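Local coordinates for protein nucleoside-diphosphate-sugar epimerase (Pseudomonas aeruginosa, PDB 2X4G) that probably binds a nicotinamide dinucleotide in a Rossmann-type domain and works as a sugar-nucleotide epimerase or related oxidoreductase, at residues A17-T22 with V41-P46; E59-E64 with E72-G77; H208-Q213 with Q265-A270; T242-E247 with T321-T326; V124-A129 with L157-L162. All coordinates share one frame; numbering follows the deposited sequence.

Contact 1. Residues A17-T22 with V41-P46; sequences AVLGAT and VLIHRP
Two neighbouring residues of strand 15-19 converge on Val41 O: Val18 N hydrogen-bonds to it at 2.9 Å, and Ala17 CA brings a CA-H...O contact to the same oxygen. The partner bond runs the other way, with Ile43 N giving its hydrogen to Val18 O at 3.1 Å. Both chains run in the same direction, so Val18 is held through its N and its O by residues two apart on strand 39-44.

One face of the pair carries Ala17, Leu19, Val41 and Ile43. Ile43 is the hub of it: its CD1 lies 3.7 Å from Leu19 CD1 and 4.0 Å from Ala17 CB, because CG1 stands anti to the carbonyl carbon (chi1 -60°) and leads CD1 back along the strand. The small methyl of Ala17 sits beside this branched residue, and Leu75 covers Ile43 further out. On the other face Leu42 CD2 reaches Ala21 CB at 3.7 Å and flanks Val18, under helix 24-35. Gly20 takes a positive phi (81°), easy for glycine, as the chain turns off the strand. This is the first beta-alpha-beta unit of a Rossmann fold, whose glycine-rich turn, beginning at Gly20, probably receives the dinucleotide cofactor as in related enzymes.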
# COMPACT_ATOMS: atom_id res chain seq x y z
N ALA A 17 -29.05 -18.22 -16.55
CA ALA A 17 -27.63 -18.03 -16.88
C ALA A 17 -26.88 -17.45 -15.70
O ALA A 17 -27.47 -16.81 -14.85
CB ALA A 17 -27.49 -17.10 -18.08
N VAL A 18 -25.57 -17.69 -15.67
CA VAL A 18 -24.68 -17.14 -14.64
C VAL A 18 -23.44 -16.57 -15.30
O VAL A 18 -22.78 -17.28 -16.06
CB VAL A 18 -24.19 -18.24 -13.67
CG1 VAL A 18 -23.41 -17.63 -12.52
CG2 VAL A 18 -25.35 -19.06 -13.15
N LEU A 19 -23.12 -15.30 -15.05
CA LEU A 19 -21.81 -14.75 -15.41
C LEU A 19 -20.94 -14.82 -14.20
O LEU A 19 -21.41 -14.51 -13.10
CB LEU A 19 -21.90 -13.28 -15.83
CG LEU A 19 -22.54 -13.12 -17.21
CD1 LEU A 19 -24.08 -13.16 -17.09
CD2 LEU A 19 -22.07 -11.86 -17.92
N GLY A 20 -19.68 -15.19 -14.38
CA GLY A 20 -18.73 -15.31 -13.28
C GLY A 20 -18.89 -16.62 -12.55
O GLY A 20 -18.63 -16.70 -11.36
N ALA A 21 -19.28 -17.65 -13.30
CA ALA A 21 -19.52 -18.99 -12.76
C ALA A 21 -18.30 -19.70 -12.21
O ALA A 21 -18.44 -20.66 -11.46
CB ALA A 21 -20.14 -19.84 -13.83
N THR A 22 -17.10 -19.27 -12.56
CA THR A 22 -15.88 -19.92 -12.08
C THR A 22 -15.44 -19.36 -10.72
O THR A 22 -14.61 -19.96 -10.05
CB THR A 22 -14.72 -19.75 -13.07
OG1 THR A 22 -14.48 -18.37 -13.27
CG2 THR A 22 -15.05 -20.40 -14.40
N VAL A 41 -27.26 -22.09 -18.18
CA VAL A 41 -26.38 -21.45 -19.14
C VAL A 41 -25.26 -20.74 -18.37
O VAL A 41 -25.50 -20.11 -17.34
CB VAL A 41 -27.14 -20.46 -20.05
CG1 VAL A 41 -26.18 -19.67 -20.92
CG2 VAL A 41 -28.18 -21.21 -20.90
N LEU A 42 -24.03 -20.87 -18.86
CA LEU A 42 -22.87 -20.20 -18.29
C LEU A 42 -22.29 -19.24 -19.33
O LEU A 42 -21.82 -19.66 -20.39
CB LEU A 42 -21.79 -21.20 -17.90
CG LEU A 42 -22.19 -22.30 -16.94
CD1 LEU A 42 -20.99 -23.18 -16.60
CD2 LEU A 42 -22.82 -21.68 -15.69
N ILE A 43 -22.37 -17.94 -19.04
CA ILE A 43 -21.78 -16.93 -19.90
C ILE A 43 -20.38 -16.65 -19.36
O ILE A 43 -20.24 -16.18 -18.25
CB ILE A 43 -22.63 -15.65 -19.93
CG1 ILE A 43 -24.05 -15.95 -20.45
CG2 ILE A 43 -21.98 -14.58 -20.82
CD1 ILE A 43 -25.03 -14.82 -20.23
N HIS A 44 -19.35 -16.95 -20.15
CA HIS A 44 -17.97 -16.81 -19.72
C HIS A 44 -17.08 -16.10 -20.71
O HIS A 44 -17.34 -16.08 -21.92
CB HIS A 44 -17.36 -18.17 -19.49
CG HIS A 44 -17.23 -19.00 -20.73
ND1 HIS A 44 -16.08 -19.03 -21.48
CD2 HIS A 44 -18.10 -19.84 -21.33
CE1 HIS A 44 -16.25 -19.85 -22.50
NE2 HIS A 44 -17.46 -20.36 -22.43
N ARG A 45 -15.99 -15.53 -20.21
CA ARG A 45 -15.04 -14.92 -21.12
C ARG A 45 -14.15 -16.01 -21.74
O ARG A 45 -14.00 -17.09 -21.17
CB ARG A 45 -14.28 -13.78 -20.45
CG ARG A 45 -13.35 -14.14 -19.36
CD ARG A 45 -12.93 -12.85 -18.62
NE ARG A 45 -13.90 -12.47 -17.60
CZ ARG A 45 -13.84 -11.37 -16.83
NH1 ARG A 45 -12.84 -10.49 -16.98
NH2 ARG A 45 -14.79 -11.15 -15.91
N PRO A 46 -13.61 -15.76 -22.92
CA PRO A 46 -12.93 -16.85 -23.61
C PRO A 46 -11.71 -17.37 -22.87
O PRO A 46 -11.40 -18.55 -22.95
CB PRO A 46 -12.53 -16.22 -24.95
CG PRO A 46 -12.56 -14.78 -24.72
CD PRO A 46 -13.61 -14.53 -23.72

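Contact 2. Residues E59-E64 with E72-G77; sequences ECRVAE and ERALRG
The guanidinium of Arg61 meets the end of helix 68-74 through one nitrogen: NH2 donates to Arg76 O at 2.7 Å, in that carbonyl's plane, and to Ala74 O at 2.9 Å, from above the carbonyl plane. Both oxygens lie near the guanidinium plane, and both bonds are fairly straight (161° and 167°). Arg76 covers one face, its own guanidinium stacked flat with centres 4.0 Å apart and planes at 16°. Two like charges can probably tolerate this because Glu59 is near: its OE2 takes a salt bridge from Arg61 NH1 at 2.9 Å.

In the next shell, Arg76 NH1 is tied to Arg73 O at 2.7 Å, and Arg76 N bonds the same oxygen from the opposite face of the carbonyl. Glu59 is steadied in turn by a salt bridge from OE1 to Lys15. An extended chain lets Arg61 reach the carbonyls at the helix end while its CB packs 3.8 Å from Ala74 CB; Ala63 CB rests on that methyl too, and the small residues permit close approach. Leu75 turns away, onto helix 98-116. The arrangement joins an edge strand of the Rossmann sheet, 59-62, to the C-terminal end of the helix that follows it, within a beta-alpha-beta crossover.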
# COMPACT_ATOMS: atom_id res chain seq x y z
N GLU A 59 -24.79 -25.38 -20.74
CA GLU A 59 -24.68 -24.82 -22.08
C GLU A 59 -23.79 -23.58 -21.90
O GLU A 59 -24.04 -22.78 -21.02
CB GLU A 59 -26.08 -24.47 -22.62
CG GLU A 59 -26.12 -23.56 -23.83
CD GLU A 59 -27.55 -23.24 -24.29
OE1 GLU A 59 -28.54 -23.60 -23.62
OE2 GLU A 59 -27.67 -22.59 -25.35
N CYS A 60 -22.73 -23.46 -22.69
CA CYS A 60 -21.75 -22.39 -22.52
C CYS A 60 -21.84 -21.45 -23.66
O CYS A 60 -21.87 -21.86 -24.82
CB CYS A 60 -20.35 -22.95 -22.48
SG CYS A 60 -20.11 -23.93 -21.03
N ARG A 61 -21.83 -20.16 -23.33
CA ARG A 61 -21.87 -19.10 -24.33
C ARG A 61 -20.71 -18.16 -24.08
O ARG A 61 -20.53 -17.69 -22.96
CB ARG A 61 -23.20 -18.38 -24.22
CG ARG A 61 -24.39 -19.33 -24.36
CD ARG A 61 -25.72 -18.61 -24.21
NE ARG A 61 -26.82 -19.48 -24.60
CZ ARG A 61 -28.10 -19.13 -24.60
NH1 ARG A 61 -29.01 -20.00 -24.98
NH2 ARG A 61 -28.46 -17.90 -24.22
N VAL A 62 -19.90 -17.92 -25.11
CA VAL A 62 -18.70 -17.10 -24.95
C VAL A 62 -19.05 -15.63 -25.12
O VAL A 62 -19.82 -15.26 -25.99
CB VAL A 62 -17.59 -17.48 -25.95
CG1 VAL A 62 -16.30 -16.74 -25.61
CG2 VAL A 62 -17.32 -18.96 -25.90
N ALA A 63 -18.50 -14.79 -24.26
CA ALA A 63 -18.73 -13.36 -24.36
C ALA A 63 -17.70 -12.62 -23.53
O ALA A 63 -17.59 -12.85 -22.33
CB ALA A 63 -20.12 -13.02 -23.89
N GLU A 64 -16.93 -11.75 -24.17
CA GLU A 64 -16.11 -10.78 -23.43
C GLU A 64 -17.06 -9.71 -22.89
O GLU A 64 -18.02 -9.32 -23.54
CB GLU A 64 -15.00 -10.18 -24.31
CG GLU A 64 -13.86 -11.15 -24.62
CD GLU A 64 -13.15 -10.86 -25.95
OE1 GLU A 64 -13.27 -11.69 -26.90
OE2 GLU A 64 -12.49 -9.80 -26.07
N GLU A 72 -25.42 -9.68 -25.75
CA GLU A 72 -26.78 -9.76 -26.29
C GLU A 72 -27.08 -11.13 -26.79
O GLU A 72 -28.16 -11.66 -26.58
CB GLU A 72 -26.93 -8.83 -27.48
CG GLU A 72 -27.45 -7.45 -27.19
CD GLU A 72 -27.91 -6.75 -28.48
OE1 GLU A 72 -28.92 -7.21 -29.05
OE2 GLU A 72 -27.27 -5.76 -28.91
N ARG A 73 -26.13 -11.69 -27.53
CA ARG A 73 -26.30 -13.01 -28.10
C ARG A 73 -26.27 -14.06 -26.98
O ARG A 73 -27.12 -14.95 -26.95
CB ARG A 73 -25.21 -13.27 -29.15
CG ARG A 73 -25.34 -14.62 -29.90
CD ARG A 73 -23.96 -15.14 -30.33
NE ARG A 73 -23.38 -14.27 -31.36
CZ ARG A 73 -22.08 -14.22 -31.71
NH1 ARG A 73 -21.17 -14.99 -31.10
NH2 ARG A 73 -21.70 -13.39 -32.68
N ALA A 74 -25.34 -13.93 -26.05
CA ALA A 74 -25.27 -14.87 -24.93
C ALA A 74 -26.47 -14.76 -23.98
O ALA A 74 -26.78 -15.72 -23.28
CB ALA A 74 -23.98 -14.68 -24.16
N LEU A 75 -27.14 -13.61 -23.96
CA LEU A 75 -28.32 -13.41 -23.12
C LEU A 75 -29.66 -13.72 -23.82
O LEU A 75 -30.73 -13.47 -23.26
CB LEU A 75 -28.34 -11.97 -22.61
CG LEU A 75 -27.18 -11.57 -21.70
CD1 LEU A 75 -27.20 -10.07 -21.53
CD2 LEU A 75 -27.21 -12.27 -20.33
N ARG A 76 -29.61 -14.27 -25.03
CA ARG A 76 -30.82 -14.64 -25.76
C ARG A 76 -31.55 -15.80 -25.04
O ARG A 76 -30.91 -16.73 -24.52
CB ARG A 76 -30.49 -15.04 -27.20
CG ARG A 76 -29.88 -16.45 -27.35
CD ARG A 76 -29.21 -16.68 -28.70
NE ARG A 76 -28.61 -18.02 -28.80
CZ ARG A 76 -27.37 -18.34 -28.42
NH1 ARG A 76 -26.53 -17.45 -27.91
NH2 ARG A 76 -26.96 -19.59 -28.56
N GLY A 77 -32.88 -15.73 -25.01
CA GLY A 77 -33.73 -16.87 -24.68
C GLY A 77 -33.55 -17.43 -23.29
O GLY A 77 -33.60 -18.65 -23.09

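Contact 3. Residues H208-Q213 with Q265-A270; sequences HYVAGQ and QPMSMA
His208 and Tyr209 lie beside Gln265 and Pro266 in a small parallel two-stranded sheet, formed by strands 208-210 and 265-267 and separate from the main sheet. Gln265 O is shared: Tyr209 N donates to it at 3.1 Å, and His208 ND1 adds a weak bond near its ring plane. Met267 N returns a weak bond to Tyr209 O. Proline is acceptable at 266 because its nitrogen, having no hydrogen to give, belongs to a position that makes no bond to strand 208-210.

The closely packed side holds His208, Val210 and Met267. Met267 runs extended and bends only at its last torsion, bringing CE against Val210 CG2; Met269, bent at chi2 and chi3, crosses Val210 at about a right angle and sets its own CE against CG1. The second subunit closes over the group, with its Ala274, Leu275 and Leu278 packing on His208, Met267 and Val210 respectively. Unbranched methionine and beta-branched valine suit such an apolar interface, since one adapts its shape while the other favours the strand. Gln265 forms the exposed rim of this face, CB by His208 ND1 and its end leading away.

The other face is more open to solvent, though Pro266 packs on the Tyr209 ring in a CH-pi contact, its CA 3.8 Å from the ring centroid and 27° off the normal. Tyr209 CG sits between the backbone N and the carbonyl carbon (chi1 70°), which turns the ring across the neighbouring strand, while Ala249 and Thr252 of helix 248-259 also touch it. Beyond strand 265-267, Ser268 N-caps the next helix, its OG accepting a weak 3.2 Å bond from Ala270 N.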
# COMPACT_ATOMS: atom_id res chain seq x y z
N HIS A 208 -2.26 -12.75 13.96
CA HIS A 208 -3.13 -11.85 14.73
C HIS A 208 -4.38 -11.46 13.93
O HIS A 208 -4.40 -11.59 12.71
CB HIS A 208 -2.38 -10.55 15.12
CG HIS A 208 -1.19 -10.75 16.00
ND1 HIS A 208 -1.29 -10.81 17.38
CD2 HIS A 208 0.12 -10.88 15.71
CE1 HIS A 208 -0.08 -10.99 17.89
NE2 HIS A 208 0.79 -11.04 16.90
N TYR A 209 -5.39 -10.96 14.63
CA TYR A 209 -6.63 -10.45 14.02
C TYR A 209 -7.00 -9.12 14.67
O TYR A 209 -6.51 -8.82 15.76
CB TYR A 209 -7.79 -11.43 14.24
CG TYR A 209 -8.25 -11.46 15.69
CD1 TYR A 209 -7.61 -12.27 16.62
CD2 TYR A 209 -9.30 -10.67 16.13
CE1 TYR A 209 -8.03 -12.31 17.95
CE2 TYR A 209 -9.72 -10.69 17.47
CZ TYR A 209 -9.07 -11.51 18.38
OH TYR A 209 -9.45 -11.55 19.71
N VAL A 210 -7.88 -8.37 14.02
CA VAL A 210 -8.41 -7.13 14.58
C VAL A 210 -9.90 -7.27 14.92
O VAL A 210 -10.68 -7.75 14.11
CB VAL A 210 -8.22 -5.96 13.58
CG1 VAL A 210 -9.15 -4.79 13.92
CG2 VAL A 210 -6.78 -5.50 13.59
N ALA A 211 -10.28 -6.80 16.11
CA ALA A 211 -11.67 -6.92 16.59
C ALA A 211 -12.66 -6.42 15.55
O ALA A 211 -12.41 -5.42 14.85
CB ALA A 211 -11.85 -6.16 17.92
N GLY A 212 -13.79 -7.11 15.44
CA GLY A 212 -14.79 -6.75 14.44
C GLY A 212 -15.97 -7.70 14.35
O GLY A 212 -15.87 -8.88 14.70
N GLN A 213 -17.08 -7.19 13.87
CA GLN A 213 -18.29 -7.97 13.75
C GLN A 213 -18.44 -8.34 12.29
O GLN A 213 -18.14 -7.54 11.42
CB GLN A 213 -19.50 -7.14 14.19
CG GLN A 213 -19.32 -6.42 15.50
CD GLN A 213 -20.64 -5.90 16.03
OE1 GLN A 213 -21.07 -6.27 17.14
NE2 GLN A 213 -21.31 -5.07 15.23
N GLN A 265 -4.00 -13.93 18.05
CA GLN A 265 -4.16 -13.04 19.17
C GLN A 265 -4.73 -11.71 18.71
O GLN A 265 -4.54 -11.31 17.56
CB GLN A 265 -2.82 -12.83 19.89
CG GLN A 265 -2.07 -14.14 20.26
CD GLN A 265 -2.85 -15.08 21.20
OE1 GLN A 265 -4.06 -14.90 21.46
NE2 GLN A 265 -2.16 -16.10 21.72
N PRO A 266 -5.45 -11.02 19.61
CA PRO A 266 -6.07 -9.76 19.22
C PRO A 266 -5.03 -8.71 19.00
O PRO A 266 -3.98 -8.72 19.62
CB PRO A 266 -6.94 -9.38 20.43
CG PRO A 266 -6.72 -10.41 21.46
CD PRO A 266 -5.56 -11.25 21.06
N MET A 267 -5.34 -7.80 18.09
CA MET A 267 -4.47 -6.70 17.82
C MET A 267 -5.31 -5.45 17.87
O MET A 267 -6.36 -5.38 17.24
CB MET A 267 -3.85 -6.87 16.46
CG MET A 267 -2.67 -5.96 16.24
SD MET A 267 -2.11 -6.12 14.55
CE MET A 267 -3.53 -5.42 13.71
N SER A 268 -4.83 -4.48 18.64
CA SER A 268 -5.53 -3.23 18.89
C SER A 268 -5.85 -2.48 17.60
O SER A 268 -5.15 -2.60 16.60
CB SER A 268 -4.69 -2.35 19.82
OG SER A 268 -5.23 -1.05 19.94
N MET A 269 -6.92 -1.70 17.63
CA MET A 269 -7.28 -0.87 16.51
C MET A 269 -6.30 0.28 16.37
O MET A 269 -5.91 0.64 15.26
CB MET A 269 -8.69 -0.31 16.69
CG MET A 269 -9.22 0.41 15.46
SD MET A 269 -9.26 -0.68 14.03
CE MET A 269 -10.46 -1.87 14.65
N ALA A 270 -5.91 0.85 17.50
CA ALA A 270 -4.89 1.89 17.55
C ALA A 270 -3.55 1.40 16.99
O ALA A 270 -2.83 2.15 16.32
CB ALA A 270 -4.71 2.39 18.97

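Contact 4. Residues T242-E247 with T321-T326; sequences TGHNLE and TALDDT
His244 is the first residue of strand 238-247 to touch the start of helix 323-336. Its CG stands anti to the carbonyl carbon (chi1 -57°), which swings the imidazole toward Leu323, the two side chains passing in opposite directions. ND1 lies 3.6 Å from Leu323 CB, while CE1 comes 3.3 Å from Thr321 O, which sits at the ring edge; the approach is packing rather than a hydrogen bond. A ring suits the place because its ND1-CE1 side packs on Leu323 CB while its edge meets the Thr321 carbonyl.

Asn245 belongs to the other side of the strand, where its amide oxygen receives bonds from Asn215 ND2 and Leu306 N. The direction reverses again at Leu246, whose CD2 meets Leu323 CD2 tip to tip at 3.5 Å. Val216 of the adjoining strand touches both leucines, and Leu251 adds to the apolar patch around Leu246. Leu323 is thus the buried first-turn residue of its helix, with one methyl branch turned to His244 and the other to Leu246.

On the far segment, Ala322 occupies the N-cap position, although its side chain has no acceptor to offer. Asp324 forms a salt bridge with Arg254 of helix 248-259, and Thr326 OG1 bonds Asp218 of strand 213-218. The start of helix 323-336 packs on strands 213-218 and 238-247, an antiparallel pair within the mixed sheet: plain alpha-on-beta packing of an alpha/beta fold.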
# COMPACT_ATOMS: atom_id res chain seq x y z
N THR A 242 -27.77 -14.34 4.69
CA THR A 242 -26.95 -14.34 5.89
C THR A 242 -26.82 -15.72 6.46
O THR A 242 -27.64 -16.58 6.19
CB THR A 242 -27.56 -13.46 6.99
OG1 THR A 242 -28.82 -14.02 7.39
CG2 THR A 242 -27.82 -12.07 6.49
N GLY A 243 -25.78 -15.91 7.27
CA GLY A 243 -25.43 -17.21 7.84
C GLY A 243 -25.33 -17.07 9.34
O GLY A 243 -26.32 -17.25 10.04
N HIS A 244 -24.13 -16.75 9.83
CA HIS A 244 -23.89 -16.58 11.27
C HIS A 244 -23.27 -15.22 11.54
O HIS A 244 -22.30 -14.84 10.86
CB HIS A 244 -22.96 -17.66 11.80
CG HIS A 244 -23.48 -19.05 11.56
ND1 HIS A 244 -22.91 -19.90 10.64
CD2 HIS A 244 -24.53 -19.71 12.09
CE1 HIS A 244 -23.58 -21.04 10.62
NE2 HIS A 244 -24.57 -20.95 11.50
N ASN A 245 -23.83 -14.49 12.51
CA ASN A 245 -23.18 -13.30 13.02
C ASN A 245 -22.10 -13.70 14.01
O ASN A 245 -22.33 -14.51 14.88
CB ASN A 245 -24.18 -12.37 13.67
CG ASN A 245 -25.12 -11.78 12.67
OD1 ASN A 245 -24.73 -11.31 11.62
ND2 ASN A 245 -26.36 -11.79 13.00
N LEU A 246 -20.92 -13.14 13.85
CA LEU A 246 -19.73 -13.71 14.41
C LEU A 246 -18.73 -12.64 14.78
O LEU A 246 -18.45 -11.76 13.98
CB LEU A 246 -19.10 -14.58 13.31
CG LEU A 246 -18.64 -15.98 13.65
CD1 LEU A 246 -19.68 -16.68 14.51
CD2 LEU A 246 -18.44 -16.71 12.37
N GLU A 247 -18.18 -12.71 15.98
CA GLU A 247 -17.01 -11.91 16.29
C GLU A 247 -15.80 -12.49 15.53
O GLU A 247 -15.68 -13.71 15.35
CB GLU A 247 -16.76 -11.91 17.81
CG GLU A 247 -17.79 -11.13 18.66
CD GLU A 247 -17.62 -9.63 18.57
OE1 GLU A 247 -16.72 -9.18 17.83
OE2 GLU A 247 -18.38 -8.88 19.23
N THR A 321 -27.15 -24.78 7.97
CA THR A 321 -25.86 -25.48 8.08
C THR A 321 -25.07 -25.00 9.30
O THR A 321 -24.93 -23.82 9.51
CB THR A 321 -25.00 -25.28 6.78
OG1 THR A 321 -25.80 -25.61 5.63
CG2 THR A 321 -23.77 -26.16 6.75
N ALA A 322 -24.57 -25.93 10.11
CA ALA A 322 -23.68 -25.58 11.22
C ALA A 322 -22.45 -24.93 10.64
O ALA A 322 -21.97 -25.37 9.59
CB ALA A 322 -23.30 -26.81 12.00
N LEU A 323 -21.95 -23.90 11.31
CA LEU A 323 -20.72 -23.20 10.91
C LEU A 323 -19.51 -24.09 10.83
O LEU A 323 -18.64 -23.84 10.03
CB LEU A 323 -20.38 -22.09 11.90
CG LEU A 323 -19.17 -21.21 11.54
CD1 LEU A 323 -19.32 -20.63 10.12
CD2 LEU A 323 -19.04 -20.12 12.58
N ASP A 324 -19.42 -25.09 11.70
CA ASP A 324 -18.27 -25.98 11.73
C ASP A 324 -18.25 -26.82 10.47
O ASP A 324 -17.17 -27.12 9.94
CB ASP A 324 -18.33 -26.93 12.94
CG ASP A 324 -17.79 -26.32 14.21
OD1 ASP A 324 -17.77 -27.06 15.23
OD2 ASP A 324 -17.39 -25.12 14.21
N ASP A 325 -19.43 -27.24 10.03
CA ASP A 325 -19.54 -28.08 8.83
C ASP A 325 -19.05 -27.29 7.62
O ASP A 325 -18.42 -27.85 6.73
CB ASP A 325 -20.98 -28.57 8.63
CG ASP A 325 -21.48 -29.43 9.79
OD1 ASP A 325 -21.17 -30.63 9.84
OD2 ASP A 325 -22.18 -28.89 10.67
N THR A 326 -19.32 -25.99 7.60
CA THR A 326 -18.89 -25.12 6.51
C THR A 326 -17.39 -24.95 6.57
O THR A 326 -16.70 -25.18 5.59
CB THR A 326 -19.51 -23.75 6.62
OG1 THR A 326 -20.92 -23.88 6.50
CG2 THR A 326 -18.98 -22.84 5.57

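Contact 5. Residues V124-A129 with L157-L162; sequences VGSAYA and LCKWAL
Ser126 and Lys159 occupy positions that match the serine and the lysine of the Ser-Tyr-Lys active site of short-chain dehydrogenases, the lysine closing the Tyr-x-x-x-Lys signature; by this resemblance the contact probably lines the catalytic pocket. The meeting is made by carbon: Ser126 CB lies 3.4 Å from Lys159 CG, and Ser126 OG lies 3.5 Å from the same atom. Bends at chi2 and chi4 curl the lysine chain back over the serine, so that NZ comes to 3.9 Å from Ser126 CB. A long flexible residue suits this place, since its methylenes can pack on the serine while the chain bends to bring NZ near.

Ser126 OG has a second task. Standing anti to the backbone N (chi1 162°), it accepts from Tyr128 N at 2.9 Å along a nearly straight path of 164°, which makes an ST turn and fixes the start of the short 3-10 segment 127-129. Serine fits because its short hydroxyl can reach forward to the amide two residues on.

In the Rossmann fold this loop follows strand 121-124, and helix 154-171 packs against it through Lys159 and Trp160 before the chain returns to the sheet as strand 176-185. Ala129, last residue of the 3-10 segment, sets its methyl directly against the helix main chain, with CB 3.9 Å from Trp160 CA and also beside Lys159 O; a small residue suits a place so near a backbone. Tyr128 lends its CB to Lys159 CB, but its ring leads away and its OH bonds Arg214. The Trp160 indole likewise turns outward, to Leu148 and Pro149.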
# COMPACT_ATOMS: atom_id res chain seq x y z
N VAL A 124 -25.24 -9.32 -7.89
CA VAL A 124 -24.68 -9.70 -6.59
C VAL A 124 -23.96 -8.52 -5.99
O VAL A 124 -22.89 -8.12 -6.47
CB VAL A 124 -23.74 -10.90 -6.69
CG1 VAL A 124 -23.32 -11.32 -5.30
CG2 VAL A 124 -24.45 -12.04 -7.38
N GLY A 125 -24.55 -7.96 -4.93
CA GLY A 125 -23.97 -6.82 -4.23
C GLY A 125 -23.17 -7.12 -2.96
O GLY A 125 -22.83 -8.27 -2.67
N SER A 126 -22.89 -6.07 -2.21
CA SER A 126 -22.11 -6.14 -1.00
C SER A 126 -22.74 -5.35 0.11
O SER A 126 -23.41 -4.35 -0.13
CB SER A 126 -20.74 -5.56 -1.24
OG SER A 126 -20.14 -5.25 -0.01
N ALA A 127 -22.48 -5.79 1.33
CA ALA A 127 -23.06 -5.19 2.52
C ALA A 127 -22.34 -3.90 2.85
O ALA A 127 -22.78 -3.15 3.72
CB ALA A 127 -22.98 -6.16 3.68
N TYR A 128 -21.21 -3.67 2.18
CA TYR A 128 -20.44 -2.44 2.35
C TYR A 128 -21.05 -1.26 1.58
O TYR A 128 -20.69 -0.09 1.82
CB TYR A 128 -18.97 -2.66 1.97
CG TYR A 128 -18.23 -3.54 2.95
CD1 TYR A 128 -17.53 -2.99 4.02
CD2 TYR A 128 -18.25 -4.93 2.83
CE1 TYR A 128 -16.85 -3.81 4.93
CE2 TYR A 128 -17.57 -5.74 3.73
CZ TYR A 128 -16.89 -5.19 4.78
OH TYR A 128 -16.23 -6.00 5.67
N ALA A 129 -22.01 -1.56 0.69
CA ALA A 129 -22.86 -0.51 0.10
C ALA A 129 -23.80 0.12 1.15
O ALA A 129 -24.42 1.13 0.88
CB ALA A 129 -23.66 -1.05 -1.09
N LEU A 157 -16.87 2.98 -1.51
CA LEU A 157 -17.37 3.89 -2.52
C LEU A 157 -17.75 3.12 -3.78
O LEU A 157 -18.82 3.30 -4.35
CB LEU A 157 -16.31 4.93 -2.83
CG LEU A 157 -16.83 6.19 -3.52
CD1 LEU A 157 -17.80 6.94 -2.62
CD2 LEU A 157 -15.66 7.10 -3.90
N CYS A 158 -16.84 2.25 -4.18
CA CYS A 158 -17.07 1.37 -5.30
C CYS A 158 -18.30 0.47 -5.03
O CYS A 158 -19.19 0.33 -5.86
CB CYS A 158 -15.82 0.54 -5.55
SG CYS A 158 -16.14 -0.84 -6.63
N LYS A 159 -18.35 -0.10 -3.84
CA LYS A 159 -19.49 -0.94 -3.48
C LYS A 159 -20.80 -0.16 -3.37
O LYS A 159 -21.85 -0.68 -3.69
CB LYS A 159 -19.19 -1.75 -2.21
CG LYS A 159 -18.71 -3.20 -2.49
CD LYS A 159 -17.57 -3.32 -3.52
CE LYS A 159 -17.39 -4.75 -4.03
NZ LYS A 159 -18.69 -5.34 -4.52
N TRP A 160 -20.73 1.09 -2.93
CA TRP A 160 -21.92 1.94 -2.90
C TRP A 160 -22.39 2.26 -4.31
O TRP A 160 -23.58 2.27 -4.57
CB TRP A 160 -21.64 3.25 -2.16
CG TRP A 160 -22.67 4.31 -2.39
CD1 TRP A 160 -23.82 4.47 -1.70
CD2 TRP A 160 -22.64 5.34 -3.38
NE1 TRP A 160 -24.53 5.54 -2.20
CE2 TRP A 160 -23.82 6.09 -3.23
CE3 TRP A 160 -21.73 5.70 -4.38
CZ2 TRP A 160 -24.12 7.20 -4.04
CZ3 TRP A 160 -22.03 6.79 -5.19
CH2 TRP A 160 -23.21 7.53 -5.02
N ALA A 161 -21.45 2.54 -5.21
CA ALA A 161 -21.80 2.90 -6.59
C ALA A 161 -22.53 1.76 -7.32
O ALA A 161 -23.60 1.96 -7.87
CB ALA A 161 -20.56 3.30 -7.36
N LEU A 162 -21.93 0.57 -7.30
CA LEU A 162 -22.52 -0.60 -7.95
C LEU A 162 -23.92 -0.87 -7.40
O LEU A 162 -24.83 -1.28 -8.14
CB LEU A 162 -21.61 -1.81 -7.75
CG LEU A 162 -20.24 -1.75 -8.46
CD1 LEU A 162 -19.21 -2.78 -7.92
CD2 LEU A 162 -20.43 -1.92 -9.99

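How the contacts relate
Contacts 1 and 2 lie side by side, centres 9 Å apart: strands 39-44 and 59-62 are neighbours in the main sheet, Leu42 N and Glu59 O probably bonding at 2.9 Å, and Val41 CG1 packs against Arg61 CD. Contact 5 follows along the chain, its centre 21 Å from contact 1, at another strand end of the same Rossmann domain. Contacts 3 and 4 come last and interleave in sequence; they meet where Gly212 approaches Glu247. Contact 4 is on the main sheet, about 28 Å from contact 1 between centres, while contact 3, about 37 Å away, faces the second subunit. The probable cofactor end, the probable catalytic loop and the dimer surface are thus spread across the chain.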